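Local coordinates for 2,3-dihydroxybenzoate-AMP ligase (Bacillus subtilis, PDB 1MDB), which is an AMP-binding enzyme of the ANL superfamily, with a large N-terminal part and a smaller C-terminal domain, modelled with adenosine monophosphate and 2,3-dihydroxy-benzoic acid, at residues His109-Ile114 with Gln145-Thr150; Ile155-Ala160 with Leu164-Leu169. All blocks are in the same frame, centred on the assembly; numbering follows the deposited sequence.

Interaction 1. Residues His109-Ile114 with Gln145-Thr150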
loop_
_atom_site.group_PDB
_atom_site.type_symbol
_atom_site.label_atom_id
_atom_site.label_comp_id
_atom_site.label_asym_id
_atom_site.label_seq_id
_atom_site.Cartn_x
_atom_site.Cartn_y
_atom_site.Cartn_z
ATOM N N HIS A 109 -8.354 11.136 0.145
ATOM C CA HIS A 109 -7.820 12.359 0.730
ATOM C C HIS A 109 -8.716 13.563 0.453
ATOM O O HIS A 109 -9.388 13.632 -0.574
ATOM C CB HIS A 109 -6.396 12.601 0.224
ATOM C CG HIS A 109 -5.401 11.638 0.792
ATOM N ND1 HIS A 109 -4.259 11.256 0.121
ATOM C CD2 HIS A 109 -5.400 10.952 1.959
ATOM C CE1 HIS A 109 -3.600 10.371 0.848
ATOM N NE2 HIS A 109 -4.271 10.169 1.967
ATOM N N ARG A 110 -8.736 14.500 1.386
ATOM C CA ARG A 110 -9.568 15.679 1.236
ATOM C C ARG A 110 -8.724 16.947 1.353
ATOM O O ARG A 110 -7.495 16.869 1.411
ATOM C CB ARG A 110 -10.705 15.636 2.264
ATOM C CG ARG A 110 -11.688 14.467 2.027
ATOM C CD ARG A 110 -12.399 14.599 0.680
ATOM N NE ARG A 110 -13.329 13.506 0.388
ATOM C CZ ARG A 110 -13.073 12.489 -0.435
ATOM N NH1 ARG A 110 -11.906 12.401 -1.064
ATOM N NH2 ARG A 110 -13.999 11.564 -0.650
ATOM N N SER A 111 -9.376 18.107 1.379
ATOM C CA SER A 111 -8.665 19.381 1.410
ATOM C C SER A 111 -7.555 19.520 2.443
ATOM O O SER A 111 -6.507 20.080 2.148
ATOM C CB SER A 111 -9.653 20.533 1.573
ATOM O OG SER A 111 -10.164 20.566 2.885
ATOM N N SER A 112 -7.770 19.019 3.650
ATOM C CA SER A 112 -6.746 19.133 4.673
ATOM C C SER A 112 -5.460 18.409 4.256
ATOM O O SER A 112 -4.376 18.992 4.311
ATOM C CB SER A 112 -7.259 18.581 6.000
ATOM O OG SER A 112 -6.679 19.290 7.078
ATOM N N GLU A 113 -5.569 17.150 3.836
ATOM C CA GLU A 113 -4.379 16.415 3.415
ATOM C C GLU A 113 -3.837 16.934 2.078
ATOM O O GLU A 113 -2.633 17.115 1.930
ATOM C CB GLU A 113 -4.673 14.919 3.296
ATOM C CG GLU A 113 -5.084 14.271 4.602
ATOM C CD GLU A 113 -6.517 13.808 4.579
ATOM O OE1 GLU A 113 -7.387 14.561 4.082
ATOM O OE2 GLU A 113 -6.770 12.691 5.064
ATOM N N ILE A 114 -4.719 17.184 1.111
ATOM C CA ILE A 114 -4.266 17.675 -0.195
ATOM C C ILE A 114 -3.569 19.034 -0.075
ATOM O O ILE A 114 -2.486 19.238 -0.636
ATOM C CB ILE A 114 -5.430 17.779 -1.209
ATOM C CG1 ILE A 114 -6.039 16.392 -1.446
ATOM C CG2 ILE A 114 -4.923 18.343 -2.534
ATOM C CD1 ILE A 114 -5.025 15.318 -1.877
ATOM N N GLN A 145 -7.541 25.464 -3.814
ATOM C CA GLN A 145 -7.109 26.765 -4.335
ATOM C C GLN A 145 -7.404 27.922 -3.385
ATOM O O GLN A 145 -6.589 28.841 -3.249
ATOM C CB GLN A 145 -7.758 27.086 -5.690
ATOM C CG GLN A 145 -7.195 26.341 -6.881
ATOM C CD GLN A 145 -7.483 27.059 -8.201
ATOM O OE1 GLN A 145 -8.524 27.695 -8.358
ATOM N NE2 GLN A 145 -6.561 26.946 -9.157
ATOM N N SER A 146 -8.565 27.893 -2.731
ATOM C CA SER A 146 -8.904 28.973 -1.810
ATOM C C SER A 146 -7.915 28.998 -0.641
ATOM O O SER A 146 -7.778 30.006 0.057
ATOM C CB SER A 146 -10.354 28.838 -1.307
ATOM O OG SER A 146 -10.553 27.673 -0.533
ATOM N N LYS A 147 -7.218 27.887 -0.428
ATOM C CA LYS A 147 -6.220 27.839 0.628
ATOM C C LYS A 147 -4.849 28.114 0.012
ATOM O O LYS A 147 -3.955 28.626 0.680
ATOM C CB LYS A 147 -6.213 26.474 1.323
ATOM C CG LYS A 147 -7.320 26.284 2.345
ATOM C CD LYS A 147 -7.328 24.856 2.871
ATOM C CE LYS A 147 -8.512 24.601 3.796
ATOM N NZ LYS A 147 -8.606 23.158 4.166
ATOM N N LEU A 148 -4.693 27.779 -1.266
ATOM C CA LEU A 148 -3.422 27.994 -1.959
ATOM C C LEU A 148 -3.645 28.652 -3.321
ATOM O O LEU A 148 -3.618 27.986 -4.353
ATOM C CB LEU A 148 -2.686 26.660 -2.148
ATOM C CG LEU A 148 -2.409 25.811 -0.902
ATOM C CD1 LEU A 148 -1.725 24.517 -1.313
ATOM C CD2 LEU A 148 -1.541 26.583 0.075
ATOM N N PRO A 149 -3.854 29.978 -3.336
ATOM C CA PRO A 149 -4.088 30.766 -4.552
ATOM C C PRO A 149 -2.984 30.610 -5.589
ATOM O O PRO A 149 -3.198 30.840 -6.780
ATOM C CB PRO A 149 -4.165 32.197 -4.025
ATOM C CG PRO A 149 -4.699 32.014 -2.641
ATOM C CD PRO A 149 -3.878 30.848 -2.150
ATOM N N THR A 150 -1.801 30.221 -5.131
ATOM C CA THR A 150 -0.668 30.036 -6.026
ATOM C C THR A 150 -0.758 28.765 -6.887
ATOM O O THR A 150 -0.072 28.654 -7.904
ATOM C CB THR A 150 0.643 30.019 -5.234
ATOM O OG1 THR A 150 0.575 29.012 -4.220
ATOM C CG2 THR A 150 0.870 31.366 -4.572
#
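Lys147 reaches Ser111 with the end of its side chain. Lys147 NZ lies 3.3 Å from Ser111 OG and gives it a weak hydrogen bond. Ser111 CB is farther from Lys147 NZ, at 3.8 Å, so the ammonium group comes in from the OG end. The Lys147 chain is extended beyond CG, and this length lets it bridge backbones whose nearest CA atoms, those of Ser111 and Lys147, are 8.8 Å apart. The first torsion of Ser111 (chi1 73°) turns OG toward this NZ. The contact is small and lies at the surface.

Behind Ser111, the helix start is fixed by its own capping. Arg110 is the N-cap residue. Its backbone N donates to Glu113 OE1 at 3.0 Å, from above the carboxylate plane. At N3, Glu113 thus supplies one half of a capping box; an arginine side chain cannot return the bond. The Arg110 side chain folds back, and NH1 donates to His109 O at 2.8 Å. Pro107 O is a second acceptor for NH1, and Phe135 forms a cation-pi pair with the arginine.

Further in, Ser111 touches Leu140 and Gln143, and Ile114 touches Val144. Helices 111-120 and 137-147 thus pack side by side. Both belong to crossover connections of the parallel beta-strands in this alpha/beta part of the AMP-binding enzyme fold.

Interaction 2. Residues Ile155-Ala160 with Leu164-Leu169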
loop_
_atom_site.group_PDB
_atom_site.type_symbol
_atom_site.label_atom_id
_atom_site.label_comp_id
_atom_site.label_asym_id
_atom_site.label_seq_id
_atom_site.Cartn_x
_atom_site.Cartn_y
_atom_site.Cartn_z
ATOM N N ILE A 155 -5.508 20.121 -13.145
ATOM C CA ILE A 155 -5.812 19.298 -14.310
ATOM C C ILE A 155 -6.848 18.230 -13.973
ATOM O O ILE A 155 -6.715 17.503 -12.979
ATOM C CB ILE A 155 -4.527 18.648 -14.841
ATOM C CG1 ILE A 155 -3.508 19.749 -15.163
ATOM C CG2 ILE A 155 -4.841 17.786 -16.054
ATOM C CD1 ILE A 155 -2.063 19.265 -15.320
ATOM N N VAL A 156 -7.876 18.138 -14.808
ATOM C CA VAL A 156 -8.962 17.200 -14.581
ATOM C C VAL A 156 -9.146 16.185 -15.688
ATOM O O VAL A 156 -9.299 16.548 -16.861
ATOM C CB VAL A 156 -10.301 17.941 -14.420
ATOM C CG1 VAL A 156 -11.410 16.953 -14.107
ATOM C CG2 VAL A 156 -10.181 19.002 -13.337
ATOM N N ALA A 157 -9.130 14.908 -15.326
ATOM C CA ALA A 157 -9.358 13.879 -16.321
ATOM C C ALA A 157 -10.872 13.748 -16.324
ATOM O O ALA A 157 -11.457 13.173 -15.408
ATOM C CB ALA A 157 -8.684 12.557 -15.918
ATOM N N GLY A 158 -11.498 14.324 -17.348
ATOM C CA GLY A 158 -12.946 14.304 -17.466
ATOM C C GLY A 158 -13.440 15.728 -17.665
ATOM O O GLY A 158 -12.711 16.565 -18.201
ATOM N N GLU A 159 -14.665 16.014 -17.230
ATOM C CA GLU A 159 -15.229 17.353 -17.367
ATOM C C GLU A 159 -14.524 18.299 -16.397
ATOM O O GLU A 159 -14.811 18.314 -15.198
ATOM C CB GLU A 159 -16.732 17.326 -17.083
ATOM C CG GLU A 159 -17.410 18.678 -17.210
ATOM C CD GLU A 159 -17.200 19.308 -18.579
ATOM O OE1 GLU A 159 -17.552 18.655 -19.585
ATOM O OE2 GLU A 159 -16.685 20.451 -18.645
ATOM N N ALA A 160 -13.609 19.095 -16.937
ATOM C CA ALA A 160 -12.815 20.029 -16.150
ATOM C C ALA A 160 -13.513 21.270 -15.618
ATOM O O ALA A 160 -13.026 21.892 -14.677
ATOM C CB ALA A 160 -11.585 20.450 -16.960
ATOM N N LEU A 164 -8.393 22.817 -16.081
ATOM C CA LEU A 164 -7.794 22.338 -17.325
ATOM C C LEU A 164 -8.089 20.879 -17.672
ATOM O O LEU A 164 -7.787 19.972 -16.896
ATOM C CB LEU A 164 -6.275 22.541 -17.289
ATOM C CG LEU A 164 -5.759 23.957 -17.008
ATOM C CD1 LEU A 164 -4.242 23.918 -16.826
ATOM C CD2 LEU A 164 -6.139 24.895 -18.152
ATOM N N PRO A 165 -8.685 20.638 -18.852
ATOM C CA PRO A 165 -9.015 19.286 -19.308
ATOM C C PRO A 165 -7.734 18.523 -19.612
ATOM O O PRO A 165 -6.946 18.944 -20.458
ATOM C CB PRO A 165 -9.829 19.535 -20.580
ATOM C CG PRO A 165 -10.417 20.908 -20.359
ATOM C CD PRO A 165 -9.250 21.645 -19.771
ATOM N N LEU A 166 -7.514 17.414 -18.918
ATOM C CA LEU A 166 -6.331 16.613 -19.158
ATOM C C LEU A 166 -6.234 16.240 -20.631
ATOM O O LEU A 166 -5.149 16.284 -21.214
ATOM C CB LEU A 166 -6.379 15.333 -18.322
ATOM C CG LEU A 166 -5.239 14.335 -18.566
ATOM C CD1 LEU A 166 -3.897 14.990 -18.264
ATOM C CD2 LEU A 166 -5.442 13.108 -17.676
ATOM N N GLU A 167 -7.373 15.887 -21.228
ATOM C CA GLU A 167 -7.422 15.469 -22.628
ATOM C C GLU A 167 -6.940 16.520 -23.623
ATOM O O GLU A 167 -6.516 16.178 -24.725
ATOM C CB GLU A 167 -8.842 15.034 -23.010
ATOM C CG GLU A 167 -9.834 16.183 -23.138
ATOM C CD GLU A 167 -11.238 15.715 -23.502
ATOM O OE1 GLU A 167 -12.136 16.572 -23.640
ATOM O OE2 GLU A 167 -11.446 14.492 -23.648
ATOM N N ASP A 168 -7.000 17.791 -23.242
ATOM C CA ASP A 168 -6.561 18.850 -24.142
ATOM C C ASP A 168 -5.073 19.184 -24.014
ATOM O O ASP A 168 -4.603 20.162 -24.590
ATOM C CB ASP A 168 -7.404 20.119 -23.930
ATOM C CG ASP A 168 -8.864 19.925 -24.328
ATOM O OD1 ASP A 168 -9.119 19.252 -25.348
ATOM O OD2 ASP A 168 -9.761 20.450 -23.636
ATOM N N LEU A 169 -4.326 18.363 -23.282
ATOM C CA LEU A 169 -2.900 18.613 -23.104
ATOM C C LEU A 169 -1.985 17.888 -24.094
ATOM O O LEU A 169 -0.923 18.396 -24.449
ATOM C CB LEU A 169 -2.484 18.273 -21.669
ATOM C CG LEU A 169 -2.980 19.270 -20.622
ATOM C CD1 LEU A 169 -2.697 18.759 -19.220
ATOM C CD2 LEU A 169 -2.298 20.603 -20.855
HETATM O O HOH W 1 -9.806 15.620 -19.899
#
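Val156 joins the two segments through both its backbone polar groups. Its N donates to Leu164 O at 2.8 Å, in a nearly straight bond. Its O accepts from Leu166 N at 2.9 Å, with the donor above the carbonyl plane. The bonds use the groups on either side of Pro165, so its missing N-H costs neither of them. A weaker CA-H...O contact runs from Ile155 CA to Leu164 O. A water adds a link: it donates to Val156 O and accepts from Glu167 N at 2.8 Å.

The apolar contacts fall into three groups. Ile155 meets Leu166 and Leu169, crossing both at a slant. Its CG2 lies 3.7 Å from Leu166 CB and 3.9 Å from Leu169 CD1. With CG anti to N (chi1 175°), the Leu166 side chain is carried toward Ile155 and Ala157; its CD2 lies 3.7 Å from Ala157 CB. Beyond the strand, Ala160 CB lies against the Pro165 ring, 3.6 Å from CG.

Helix 53-70 packs on Ile155, Leu164 and Leu169, with Phe67 and Leu70 against Ile155. Helix 86-98 brings Val91 to Leu166. On its other flank, strand 154-157 pairs with strand 125-132. The short strand 164-165 thereby adds a parallel strand to the mixed sheet, through a short connection without a helix, residues 158-163, and is followed by a 3-10 turn.

How the interactions relate
From the N terminus, the chain runs through strands 77-80 and 101-104 before it reaches helix 111-120. It then passes strand 125-132 and hairpin partner 135-136 and enters helix 137-147. There interaction 1 closes a long loop, with 30 residues between its segments. After a short loop the chain enters strand 154-157, where interaction 2 opens; its loop has only three residues between the segments. The two contacts follow in series and neither nest nor cross. The centres of interactions 1 and 2 are about 19 Å apart; the nearest atoms of the two are about 8 Å apart. Interaction 1 ties two helices together. Interaction 2 adds strand 164-165 to the sheet whose strands these helices link.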